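Polysaccharide biosynthesis protein CapD (Bacillus thuringiensis HD-771, PDB 6BWC) probably acts as an NADP-dependent dehydratase on UDP-N-acetylglucosamine, an early step in making CMP-pseudaminic acid for flagellin glycosylation. Local coordinates at residues I66-V72 / N111-A115; A101-I106 / N138-T142; T163-R168 / A221-F227. The protein carries 2 engineered substitutions. One frame throughout, in Å; residues are numbered along the deposited sequence.

In the fold
All three contacts belong to the Rossmann-type, nucleotide-binding fold of one chain. Interactions 1 and 2 share helix 98-118, and their centres lie about 16 Å apart; their segments alternate along the chain, and they meet where R67 reaches T104. Both touch NADP, interaction 1 at the adenine and interaction 2 mainly at the nicotinamide ribose, so one helix runs past two parts of the cofactor site. Interaction 3 follows later in the chain and joins strands 163-169 and 226-229 of the main sheet. It lies about 20 Å from interaction 1 and about 19 Å from interaction 2 (centres), touching interaction 1 through F164 against I113.

Interaction 1: residues I66-V72 / N111-A115; sequences IRNYDRV and NVIKA. With NAP (NADP nicotinamide-adenine-dinucleotide phosphate), chain N.
The Y69 ring lies face-on against the end of K114, whose NZ stands 3.4 Å from the ring centroid and only 8° off the ring normal, a cation-pi contact with the ammonium almost directly over the centre. CE of the lysine follows it over the same face as a CH-pi contact. With CG anti to the backbone N (chi1 172°), the tyrosine projects from the first turn of helix 69-75 along helix 98-118, so that its edge is turned to the backbone there and CE1 comes 3.4 Å from A115 CB. V72, one turn further along, adds its CG1, 3.7 Å from the same A115 CB.

At the other end of the contact N111 reaches into the turn that precedes helix 69-75. Its ND2 donates a nearly straight bond to I66 O (2.9 Å, 171°), and the acceptor lies in the plane of the amide. R67 O is close to the same nitrogen, at 3.1 Å. While I66 is held by its carbonyl, its N donates to N1A of the NADP adenine (3.1 Å), and its CG1 and CD1 branches lie against the base. The asparagine thus probably helps to position, from a second shell, the residue whose N bonds the adenine.

R67 turns back along helix 98-118, pairing with E100 and bonding T104. K114 also has a long, weak ion pair with D70 of a neighbouring subunit. Behind the contact, I66 and V72 pack on F38 of strand 34-39, and V112 joins I66 on I13 of strand 9-13, so helices 69-75 and 98-118 meet beside the parallel strands of the Rossmann core.

Interaction 2: residues A101-I106 / N138-T142; sequences AVLTNI and NYGAT. With NAP (NADP nicotinamide-adenine-dinucleotide phosphate), chain N.
N105 extends its amide from helix 98-118 into the angle between T142 and the ring of Y139, both on helix 138-156. The amide crosses the tyrosine at about a right angle, their planes 64° apart, and ND2 meets the rim of the ring near its plane, 3.5 Å from CD1. The same nitrogen donates a fairly straight bond to T142 OG1 (2.9 Å), which lies almost in the amide plane; M88 O is a second acceptor for ND2.

T142 carries its hydroxyl between the backbone N and the carbonyl carbon (chi1 61°), a rotation that lets OG1 donate back to Y139 O, 2.6 Å away, in the carbonyl plane on a lone pair. Accepting from N105 and donating to its own helix, the buried hydroxyl is used in both directions and its rotation is fixed. The methyl branch, CG2, faces the apolar part of the contact, approaching the A101 carbonyl and lying 4.0 Å from I106 CD1. A101 CB also packs on the N138 amide.

Y139 rises from this interface to the cofactor. Its OH forms a 2.7 Å hydrogen bond with O2D of the nicotinamide ribose, and a weak one with the bound UDP-N-acetylglucosamine. The tyrosine opens the YxxxK sequence of short-chain dehydrogenases, and the N105 amide borders the part of its ring nearer the backbone.

The segment axes approach to 9.9 Å at 35°, with N105 and I106 standing on a part of helix 98-118 that includes a wider pi-type turn. N138 bonds T145 of a neighbouring subunit, where V102 and I106 also pack, so helices 98-118 and 138-156 both face their counterparts, consistent with the four-helix dimer interface familiar from this family.

Interaction 3: residues T163-R168 / A221-F227; sequences TFTSVR and AKGGETF
S166 O receives the backbone of strand 226-229 twice: F227 N donates to it at 2.9 Å, and T226 CA approaches the same oxygen at 3.1 Å in a CA-H...O contact. This is parallel pairing in the main sheet of the Rossmann-type fold, S166 lying beside T226, and S166 N completes it by donating to E225 O (3.1 Å, 168°) in the carbonyl plane.

Upstream, the turn that leads out of helix 207-220 is fastened to the start of strand 163-169. The hydroxyl of T163 donates to K222 O (3.0 Å), from above the carbonyl plane and not along a lone pair. G224 N comes implausibly close to F164 O, so the detail of that bond is doubtful. G223 and G224 take backbone angles that call for glycine. E225 bends back over this turn so that OE1 accepts from G223 N (2.7 Å), which ties the turn to itself.

On one side of the sheet T165 lies alongside E225, both pointing the same way. T165 CG2, anti to the backbone N, touches both E225 CG and the F227 ring, which it meets at the edge, 3.8 Å from CE1. V167 CG2 lies obliquely against F227 CB, and both residues also pack on helix 207-220. Strand 163-169 is bonded along its other edge to strand 123-129, and F227 touches strand 290-293, so the contact occupies the interior of the sheet.

On the face of the sheet that carries S166 and T226, R168 sends its guanidinium to salt bridges with E147 and E280. Its chain bends at chi3 (-97°), turning one guanidinium face to T226, whose CG2 sits off-centre toward the rim, 3.8 Å from R168 NE.

Interaction 1: residues I66-V72 / N111-A115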
loop_
_atom_site.group_PDB
_atom_site.type_symbol
_atom_site.label_atom_id
_atom_site.label_comp_id
_atom_site.label_asym_id
_atom_site.label_seq_id
_atom_site.Cartn_x
_atom_site.Cartn_y
_atom_site.Cartn_z
ATOM N N ILE C 66 -2.641 14.997 -5.179
ATOM C CA ILE C 66 -3.746 14.660 -4.226
ATOM C C ILE C 66 -4.099 13.164 -4.086
ATOM O O ILE C 66 -4.831 12.794 -3.164
ATOM C CB ILE C 66 -5.060 15.544 -4.365
ATOM C CG1 ILE C 66 -5.563 15.821 -5.784
ATOM C CG2 ILE C 66 -4.834 16.934 -3.815
ATOM C CD1 ILE C 66 -6.350 14.706 -6.373
ATOM N N ARG C 67 -3.571 12.313 -4.977
ATOM C CA ARG C 67 -3.624 10.853 -4.817
ATOM C C ARG C 67 -2.663 10.394 -3.679
ATOM O O ARG C 67 -2.859 9.338 -3.072
ATOM C CB ARG C 67 -3.287 10.163 -6.147
ATOM C CG ARG C 67 -4.228 10.498 -7.324
ATOM C CD ARG C 67 -3.716 9.979 -8.681
ATOM N NE ARG C 67 -4.624 10.256 -9.819
ATOM C CZ ARG C 67 -4.503 9.726 -11.055
ATOM N NH1 ARG C 67 -3.520 8.871 -11.340
ATOM N NH2 ARG C 67 -5.376 10.035 -12.016
ATOM N N ASN C 68 -1.647 11.215 -3.393
ATOM C CA ASN C 68 -0.679 11.004 -2.315
ATOM C C ASN C 68 -1.145 11.623 -0.989
ATOM O O ASN C 68 -1.030 12.829 -0.826
ATOM C CB ASN C 68 0.670 11.636 -2.740
ATOM C CG ASN C 68 1.870 10.992 -2.079
ATOM O OD1 ASN C 68 1.779 10.383 -1.018
ATOM N ND2 ASN C 68 3.007 11.124 -2.717
ATOM N N TYR C 69 -1.651 10.826 -0.043
ATOM C CA TYR C 69 -2.115 11.399 1.226
ATOM C C TYR C 69 -0.995 12.147 1.983
ATOM O O TYR C 69 -1.129 13.327 2.286
ATOM C CB TYR C 69 -2.759 10.360 2.157
ATOM C CG TYR C 69 -3.041 10.955 3.525
ATOM C CD1 TYR C 69 -4.193 11.724 3.767
ATOM C CD2 TYR C 69 -2.117 10.810 4.564
ATOM C CE1 TYR C 69 -4.411 12.310 5.014
ATOM C CE2 TYR C 69 -2.324 11.388 5.820
ATOM C CZ TYR C 69 -3.463 12.142 6.049
ATOM O OH TYR C 69 -3.623 12.689 7.311
ATOM N N ASP C 70 0.087 11.428 2.296
ATOM C CA ASP C 70 1.298 11.972 2.952
ATOM C C ASP C 70 1.792 13.330 2.466
ATOM O O ASP C 70 2.360 14.081 3.252
ATOM C CB ASP C 70 2.475 11.018 2.720
ATOM C CG ASP C 70 2.440 9.778 3.591
ATOM O OD1 ASP C 70 1.450 9.568 4.319
ATOM O OD2 ASP C 70 3.433 9.024 3.520
ATOM N N ARG C 71 1.660 13.602 1.170
ATOM C CA ARG C 71 2.067 14.889 0.608
ATOM C C ARG C 71 0.983 15.965 0.721
ATOM O O ARG C 71 1.259 17.151 0.881
ATOM C CB ARG C 71 2.449 14.705 -0.844
ATOM C CG ARG C 71 2.871 15.978 -1.554
ATOM C CD ARG C 71 3.933 16.763 -0.797
ATOM N NE ARG C 71 4.773 17.516 -1.718
ATOM C CZ ARG C 71 5.586 18.516 -1.382
ATOM N NH1 ARG C 71 5.680 18.953 -0.128
ATOM N NH2 ARG C 71 6.313 19.097 -2.339
ATOM N N VAL C 72 -0.263 15.537 0.602
ATOM C CA VAL C 72 -1.405 16.385 0.927
ATOM C C VAL C 72 -1.310 16.800 2.394
ATOM O O VAL C 72 -1.578 17.943 2.739
ATOM C CB VAL C 72 -2.726 15.655 0.582
ATOM C CG1 VAL C 72 -3.936 16.368 1.145
ATOM C CG2 VAL C 72 -2.859 15.597 -0.922
ATOM N N ASN C 111 -8.435 12.012 0.586
ATOM C CA ASN C 111 -7.150 12.417 1.122
ATOM C C ASN C 111 -7.219 13.856 1.672
ATOM O O ASN C 111 -6.778 14.077 2.793
ATOM C CB ASN C 111 -6.016 12.241 0.093
ATOM C CG ASN C 111 -5.667 10.779 -0.159
ATOM O OD1 ASN C 111 -5.892 9.908 0.712
ATOM N ND2 ASN C 111 -5.112 10.492 -1.368
ATOM N N VAL C 112 -7.809 14.798 0.928
ATOM C CA VAL C 112 -8.001 16.155 1.436
ATOM C C VAL C 112 -8.741 16.143 2.794
ATOM O O VAL C 112 -8.253 16.689 3.795
ATOM C CB VAL C 112 -8.736 17.037 0.397
ATOM C CG1 VAL C 112 -9.281 18.330 0.995
ATOM C CG2 VAL C 112 -7.796 17.365 -0.744
ATOM N N ILE C 113 -9.901 15.496 2.817
ATOM C CA ILE C 113 -10.776 15.472 3.991
ATOM C C ILE C 113 -10.053 14.936 5.238
ATOM O O ILE C 113 -10.057 15.566 6.312
ATOM C CB ILE C 113 -12.062 14.655 3.677
ATOM C CG1 ILE C 113 -12.933 15.461 2.692
ATOM C CG2 ILE C 113 -12.857 14.341 4.952
ATOM C CD1 ILE C 113 -14.016 14.689 1.969
ATOM N N LYS C 114 -9.434 13.772 5.061
ATOM C CA LYS C 114 -8.655 13.091 6.083
ATOM C C LYS C 114 -7.466 13.945 6.574
ATOM O O LYS C 114 -7.224 14.064 7.771
ATOM C CB LYS C 114 -8.156 11.791 5.465
ATOM C CG LYS C 114 -7.526 10.795 6.415
ATOM C CD LYS C 114 -6.878 9.621 5.649
ATOM C CE LYS C 114 -5.681 9.005 6.426
ATOM N NZ LYS C 114 -4.563 8.533 5.536
ATOM N N ALA C 115 -6.740 14.535 5.629
ATOM C CA ALA C 115 -5.585 15.381 5.918
ATOM C C ALA C 115 -5.951 16.693 6.618
ATOM O O ALA C 115 -5.177 17.208 7.455
ATOM C CB ALA C 115 -4.844 15.703 4.632
HETATM P PA NAP N . -7.901 23.271 -14.528
HETATM O O1A NAP N . -7.502 24.540 -15.226
HETATM O O2A NAP N . -7.654 22.001 -15.268
HETATM O O5B NAP N . -7.214 23.195 -13.093
HETATM C C5B NAP N . -6.889 21.922 -12.528
HETATM C C4B NAP N . -5.853 22.109 -11.424
HETATM O O4B NAP N . -5.620 20.917 -10.677
HETATM C C3B NAP N . -4.517 22.458 -12.023
HETATM O O3B NAP N . -3.897 23.298 -11.054
HETATM C C2B NAP N . -3.844 21.118 -12.166
HETATM O O2B NAP N . -2.454 21.327 -12.307
HETATM C C1B NAP N . -4.289 20.424 -10.878
HETATM N N9A NAP N . -4.344 18.924 -10.797
HETATM C C8A NAP N . -4.886 18.009 -11.653
HETATM N N7A NAP N . -4.754 16.720 -11.186
HETATM C C5A NAP N . -4.123 16.807 -10.003
HETATM C C6A NAP N . -3.640 15.877 -8.952
HETATM N N6A NAP N . -3.804 14.550 -9.048
HETATM N N1A NAP N . -3.029 16.387 -7.869
HETATM C C2A NAP N . -2.830 17.708 -7.711
HETATM N N3A NAP N . -3.228 18.614 -8.618
HETATM C C4A NAP N . -3.865 18.245 -9.757
HETATM O O3 NAP N . -9.444 23.290 -14.054
HETATM P PN NAP N . -10.357 24.575 -13.674
HETATM O O1N NAP N . -9.567 25.626 -12.907
HETATM O O2N NAP N . -11.166 24.954 -14.876
HETATM O O5D NAP N . -11.438 23.910 -12.716
HETATM C C5D NAP N . -11.156 23.801 -11.343
HETATM C C4D NAP N . -12.263 23.019 -10.643
HETATM O O4D NAP N . -13.520 23.564 -11.065
HETATM C C3D NAP N . -12.338 21.500 -10.881
HETATM O O3D NAP N . -12.499 20.851 -9.617
HETATM C C2D NAP N . -13.563 21.288 -11.739
HETATM O O2D NAP N . -14.236 20.059 -11.448
HETATM C C1D NAP N . -14.424 22.495 -11.367
HETATM N N1N NAP N . -15.366 22.929 -12.407
HETATM C C2N NAP N . -14.875 23.565 -13.483
HETATM C C3N NAP N . -15.666 24.022 -14.522
HETATM C C7N NAP N . -15.114 24.697 -15.729
HETATM O O7N NAP N . -15.874 24.902 -16.677
HETATM N N7N NAP N . -13.828 25.050 -15.811
HETATM C C4N NAP N . -17.137 23.843 -14.432
HETATM C C5N NAP N . -17.563 23.130 -13.222
HETATM C C6N NAP N . -16.672 22.720 -12.246
HETATM P P2B NAP N . -1.480 20.175 -12.874
HETATM O O1X NAP N . -0.233 21.006 -13.106
HETATM O O2X NAP N . -1.277 19.200 -11.733
HETATM O O3X NAP N . -2.164 19.576 -14.126
#

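Interaction 2: residues A101-I106 / N138-T142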
loop_
_atom_site.group_PDB
_atom_site.type_symbol
_atom_site.label_atom_id
_atom_site.label_comp_id
_atom_site.label_asym_id
_atom_site.label_seq_id
_atom_site.Cartn_x
_atom_site.Cartn_y
_atom_site.Cartn_z
ATOM N N ALA C 101 -10.027 9.060 -13.230
ATOM C CA ALA C 101 -11.010 9.962 -12.649
ATOM C C ALA C 101 -11.400 9.598 -11.189
ATOM O O ALA C 101 -11.618 10.492 -10.360
ATOM C CB ALA C 101 -12.242 10.028 -13.535
ATOM N N VAL C 102 -11.476 8.301 -10.885
ATOM C CA VAL C 102 -11.754 7.842 -9.513
ATOM C C VAL C 102 -10.643 8.274 -8.575
ATOM O O VAL C 102 -10.931 8.793 -7.503
ATOM C CB VAL C 102 -11.922 6.298 -9.361
ATOM C CG1 VAL C 102 -12.153 5.896 -7.911
ATOM C CG2 VAL C 102 -13.080 5.787 -10.192
ATOM N N LEU C 103 -9.392 8.047 -8.956
ATOM C CA LEU C 103 -8.274 8.382 -8.085
ATOM C C LEU C 103 -8.215 9.904 -7.816
ATOM O O LEU C 103 -8.150 10.346 -6.673
ATOM C CB LEU C 103 -6.940 7.851 -8.656
ATOM C CG LEU C 103 -6.766 6.309 -8.795
ATOM C CD1 LEU C 103 -5.417 5.906 -9.371
ATOM C CD2 LEU C 103 -6.974 5.597 -7.472
ATOM N N THR C 104 -8.301 10.704 -8.861
ATOM C CA THR C 104 -8.174 12.137 -8.708
ATOM C C THR C 104 -9.444 12.756 -8.080
ATOM O O THR C 104 -9.342 13.520 -7.103
ATOM C CB THR C 104 -7.780 12.763 -10.065
ATOM O OG1 THR C 104 -6.520 12.216 -10.499
ATOM C CG2 THR C 104 -7.638 14.281 -9.975
ATOM N N ASN C 105 -10.625 12.422 -8.612
ATOM C CA ASN C 105 -11.872 13.050 -8.156
ATOM C C ASN C 105 -12.465 12.498 -6.829
ATOM O O ASN C 105 -13.019 13.287 -6.044
ATOM C CB ASN C 105 -12.944 13.052 -9.268
ATOM C CG ASN C 105 -12.579 13.944 -10.470
ATOM O OD1 ASN C 105 -11.560 14.632 -10.479
ATOM N ND2 ASN C 105 -13.435 13.928 -11.500
ATOM N N ILE C 106 -12.362 11.179 -6.572
ATOM C CA ILE C 106 -12.882 10.575 -5.311
ATOM C C ILE C 106 -11.771 10.377 -4.275
ATOM O O ILE C 106 -11.782 11.056 -3.225
ATOM C CB ILE C 106 -13.631 9.233 -5.547
ATOM C CG1 ILE C 106 -14.802 9.436 -6.513
ATOM C CG2 ILE C 106 -14.143 8.642 -4.228
ATOM C CD1 ILE C 106 -15.396 8.154 -7.045
ATOM N N ASN C 138 -19.252 9.563 -16.068
ATOM C CA ASN C 138 -18.394 9.155 -14.963
ATOM C C ASN C 138 -17.911 10.386 -14.250
ATOM O O ASN C 138 -17.826 10.385 -13.042
ATOM C CB ASN C 138 -17.224 8.288 -15.471
ATOM C CG ASN C 138 -16.344 7.750 -14.355
ATOM O OD1 ASN C 138 -16.825 7.184 -13.377
ATOM N ND2 ASN C 138 -15.053 7.909 -14.505
ATOM N N TYR C 139 -17.643 11.464 -14.988
ATOM C CA TYR C 139 -17.161 12.717 -14.356
ATOM C C TYR C 139 -18.172 13.213 -13.321
ATOM O O TYR C 139 -17.841 13.374 -12.141
ATOM C CB TYR C 139 -16.835 13.803 -15.392
ATOM C CG TYR C 139 -16.606 15.151 -14.758
ATOM C CD1 TYR C 139 -15.636 15.330 -13.788
ATOM C CD2 TYR C 139 -17.388 16.241 -15.106
ATOM C CE1 TYR C 139 -15.451 16.555 -13.185
ATOM C CE2 TYR C 139 -17.198 17.469 -14.525
ATOM C CZ TYR C 139 -16.231 17.633 -13.569
ATOM O OH TYR C 139 -16.062 18.902 -13.006
ATOM N N GLY C 140 -19.407 13.398 -13.762
ATOM C CA GLY C 140 -20.493 13.785 -12.862
ATOM C C GLY C 140 -20.812 12.722 -11.819
ATOM O O GLY C 140 -21.301 13.038 -10.728
ATOM N N ALA C 141 -20.553 11.457 -12.159
ATOM C CA ALA C 141 -20.578 10.393 -11.159
ATOM C C ALA C 141 -19.594 10.634 -10.022
ATOM O O ALA C 141 -19.966 10.537 -8.868
ATOM C CB ALA C 141 -20.348 9.039 -11.796
ATOM N N THR C 142 -18.355 10.976 -10.350
ATOM C CA THR C 142 -17.336 11.284 -9.321
ATOM C C THR C 142 -17.648 12.589 -8.573
ATOM O O THR C 142 -17.325 12.718 -7.391
ATOM C CB THR C 142 -15.891 11.385 -9.877
ATOM O OG1 THR C 142 -15.794 12.428 -10.854
ATOM C CG2 THR C 142 -15.474 10.118 -10.521
HETATM P PA NAP N . -7.901 23.271 -14.528
HETATM O O1A NAP N . -7.502 24.540 -15.226
HETATM O O2A NAP N . -7.654 22.001 -15.268
HETATM O O5B NAP N . -7.214 23.195 -13.093
HETATM C C5B NAP N . -6.889 21.922 -12.528
HETATM C C4B NAP N . -5.853 22.109 -11.424
HETATM O O4B NAP N . -5.620 20.917 -10.677
HETATM C C3B NAP N . -4.517 22.458 -12.023
HETATM O O3B NAP N . -3.897 23.298 -11.054
HETATM C C2B NAP N . -3.844 21.118 -12.166
HETATM O O2B NAP N . -2.454 21.327 -12.307
HETATM C C1B NAP N . -4.289 20.424 -10.878
HETATM N N9A NAP N . -4.344 18.924 -10.797
HETATM C C8A NAP N . -4.886 18.009 -11.653
HETATM N N7A NAP N . -4.754 16.720 -11.186
HETATM C C5A NAP N . -4.123 16.807 -10.003
HETATM C C6A NAP N . -3.640 15.877 -8.952
HETATM N N6A NAP N . -3.804 14.550 -9.048
HETATM N N1A NAP N . -3.029 16.387 -7.869
HETATM C C2A NAP N . -2.830 17.708 -7.711
HETATM N N3A NAP N . -3.228 18.614 -8.618
HETATM C C4A NAP N . -3.865 18.245 -9.757
HETATM O O3 NAP N . -9.444 23.290 -14.054
HETATM P PN NAP N . -10.357 24.575 -13.674
HETATM O O1N NAP N . -9.567 25.626 -12.907
HETATM O O2N NAP N . -11.166 24.954 -14.876
HETATM O O5D NAP N . -11.438 23.910 -12.716
HETATM C C5D NAP N . -11.156 23.801 -11.343
HETATM C C4D NAP N . -12.263 23.019 -10.643
HETATM O O4D NAP N . -13.520 23.564 -11.065
HETATM C C3D NAP N . -12.338 21.500 -10.881
HETATM O O3D NAP N . -12.499 20.851 -9.617
HETATM C C2D NAP N . -13.563 21.288 -11.739
HETATM O O2D NAP N . -14.236 20.059 -11.448
HETATM C C1D NAP N . -14.424 22.495 -11.367
HETATM N N1N NAP N . -15.366 22.929 -12.407
HETATM C C2N NAP N . -14.875 23.565 -13.483
HETATM C C3N NAP N . -15.666 24.022 -14.522
HETATM C C7N NAP N . -15.114 24.697 -15.729
HETATM O O7N NAP N . -15.874 24.902 -16.677
HETATM N N7N NAP N . -13.828 25.050 -15.811
HETATM C C4N NAP N . -17.137 23.843 -14.432
HETATM C C5N NAP N . -17.563 23.130 -13.222
HETATM C C6N NAP N . -16.672 22.720 -12.246
HETATM P P2B NAP N . -1.480 20.175 -12.874
HETATM O O1X NAP N . -0.233 21.006 -13.106
HETATM O O2X NAP N . -1.277 19.200 -11.733
HETATM O O3X NAP N . -2.164 19.576 -14.126
#

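Interaction 3: residues T163-R168 / A221-F227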
loop_
_atom_site.group_PDB
_atom_site.type_symbol
_atom_site.label_atom_id
_atom_site.label_comp_id
_atom_site.label_asym_id
_atom_site.label_seq_id
_atom_site.Cartn_x
_atom_site.Cartn_y
_atom_site.Cartn_z
ATOM N N THR C 163 -14.387 22.624 9.090
ATOM C CA THR C 163 -15.657 22.800 8.413
ATOM C C THR C 163 -15.536 22.322 6.954
ATOM O O THR C 163 -14.479 22.476 6.364
ATOM C CB THR C 163 -16.056 24.278 8.554
ATOM O OG1 THR C 163 -17.227 24.348 9.363
ATOM C CG2 THR C 163 -16.297 24.982 7.195
ATOM N N PHE C 164 -16.589 21.754 6.369
ATOM C CA PHE C 164 -16.547 21.376 4.947
ATOM C C PHE C 164 -17.731 21.922 4.159
ATOM O O PHE C 164 -18.860 21.881 4.626
ATOM C CB PHE C 164 -16.519 19.870 4.807
ATOM C CG PHE C 164 -15.354 19.216 5.496
ATOM C CD1 PHE C 164 -14.136 19.084 4.841
ATOM C CD2 PHE C 164 -15.484 18.723 6.801
ATOM C CE1 PHE C 164 -13.061 18.474 5.475
ATOM C CE2 PHE C 164 -14.426 18.116 7.440
ATOM C CZ PHE C 164 -13.214 17.985 6.777
ATOM N N THR C 165 -17.477 22.437 2.960
ATOM C CA THR C 165 -18.524 23.040 2.149
ATOM C C THR C 165 -18.259 22.803 0.681
ATOM O O THR C 165 -17.110 22.784 0.250
ATOM C CB THR C 165 -18.573 24.571 2.326
ATOM O OG1 THR C 165 -18.205 24.933 3.662
ATOM C CG2 THR C 165 -19.948 25.091 2.025
ATOM N N SER C 166 -19.333 22.687 -0.091
ATOM C CA SER C 166 -19.242 22.601 -1.531
ATOM C C SER C 166 -19.804 23.853 -2.213
ATOM O O SER C 166 -20.779 24.453 -1.781
ATOM C CB SER C 166 -19.971 21.354 -2.010
ATOM O OG SER C 166 -19.183 20.212 -1.740
ATOM N N VAL C 167 -19.153 24.242 -3.289
ATOM C CA VAL C 167 -19.613 25.288 -4.186
ATOM C C VAL C 167 -20.022 24.484 -5.428
ATOM O O VAL C 167 -19.813 23.274 -5.422
ATOM C CB VAL C 167 -18.458 26.302 -4.339
ATOM C CG1 VAL C 167 -18.130 26.632 -5.766
ATOM C CG2 VAL C 167 -18.765 27.548 -3.545
ATOM N N ARG C 168 -20.642 25.071 -6.455
ATOM C CA ARG C 168 -21.094 24.261 -7.608
ATOM C C ARG C 168 -21.214 25.106 -8.862
ATOM O O ARG C 168 -22.094 25.957 -8.987
ATOM C CB ARG C 168 -22.422 23.563 -7.271
ATOM C CG ARG C 168 -22.746 22.269 -8.023
ATOM C CD ARG C 168 -24.202 21.838 -7.748
ATOM N NE ARG C 168 -24.378 20.818 -6.696
ATOM C CZ ARG C 168 -25.556 20.354 -6.247
ATOM N NH1 ARG C 168 -26.711 20.808 -6.714
ATOM N NH2 ARG C 168 -25.599 19.415 -5.318
ATOM N N ALA C 221 -19.516 30.158 5.100
ATOM C CA ALA C 221 -20.111 28.839 5.243
ATOM C C ALA C 221 -20.019 28.326 6.659
ATOM O O ALA C 221 -18.945 28.340 7.265
ATOM C CB ALA C 221 -19.492 27.838 4.281
ATOM N N LYS C 222 -21.182 27.907 7.158
ATOM C CA LYS C 222 -21.328 27.166 8.408
ATOM C C LYS C 222 -20.774 25.727 8.327
ATOM O O LYS C 222 -20.099 25.276 9.254
ATOM C CB LYS C 222 -22.803 27.221 8.869
ATOM C CG LYS C 222 -23.155 28.578 9.502
ATOM C CD LYS C 222 -24.351 29.306 8.882
ATOM C CE LYS C 222 -24.247 30.815 9.161
ATOM N NZ LYS C 222 -25.371 31.624 8.603
ATOM N N GLY C 223 -21.019 25.028 7.220
ATOM C CA GLY C 223 -20.442 23.696 6.991
ATOM C C GLY C 223 -21.478 22.674 6.592
ATOM O O GLY C 223 -22.479 22.514 7.271
ATOM N N GLY C 224 -21.223 21.982 5.487
ATOM C CA GLY C 224 -22.136 20.995 4.935
ATOM C C GLY C 224 -23.095 21.559 3.901
ATOM O O GLY C 224 -23.914 20.811 3.342
ATOM N N GLU C 225 -23.005 22.862 3.634
ATOM C CA GLU C 225 -23.900 23.504 2.669
ATOM C C GLU C 225 -23.307 23.432 1.290
ATOM O O GLU C 225 -22.152 23.008 1.120
ATOM C CB GLU C 225 -24.270 24.938 3.049
ATOM C CG GLU C 225 -23.144 25.867 3.425
ATOM C CD GLU C 225 -23.434 26.591 4.723
ATOM O OE1 GLU C 225 -22.595 26.490 5.641
ATOM O OE2 GLU C 225 -24.512 27.234 4.845
ATOM N N THR C 226 -24.132 23.795 0.306
ATOM C CA THR C 226 -23.738 23.824 -1.102
ATOM C C THR C 226 -24.201 25.143 -1.719
ATOM O O THR C 226 -25.390 25.380 -1.821
ATOM C CB THR C 226 -24.305 22.594 -1.865
ATOM O OG1 THR C 226 -23.776 21.389 -1.288
ATOM C CG2 THR C 226 -23.943 22.638 -3.362
ATOM N N PHE C 227 -23.267 25.999 -2.112
ATOM C CA PHE C 227 -23.608 27.258 -2.789
ATOM C C PHE C 227 -23.669 27.128 -4.336
ATOM O O PHE C 227 -22.738 26.611 -4.951
ATOM C CB PHE C 227 -22.585 28.331 -2.420
ATOM C CG PHE C 227 -22.555 28.676 -0.959
ATOM C CD1 PHE C 227 -21.783 27.960 -0.077
ATOM C CD2 PHE C 227 -23.283 29.743 -0.475
ATOM C CE1 PHE C 227 -21.744 28.302 1.269
ATOM C CE2 PHE C 227 -23.268 30.076 0.866
ATOM C CZ PHE C 227 -22.491 29.355 1.743
#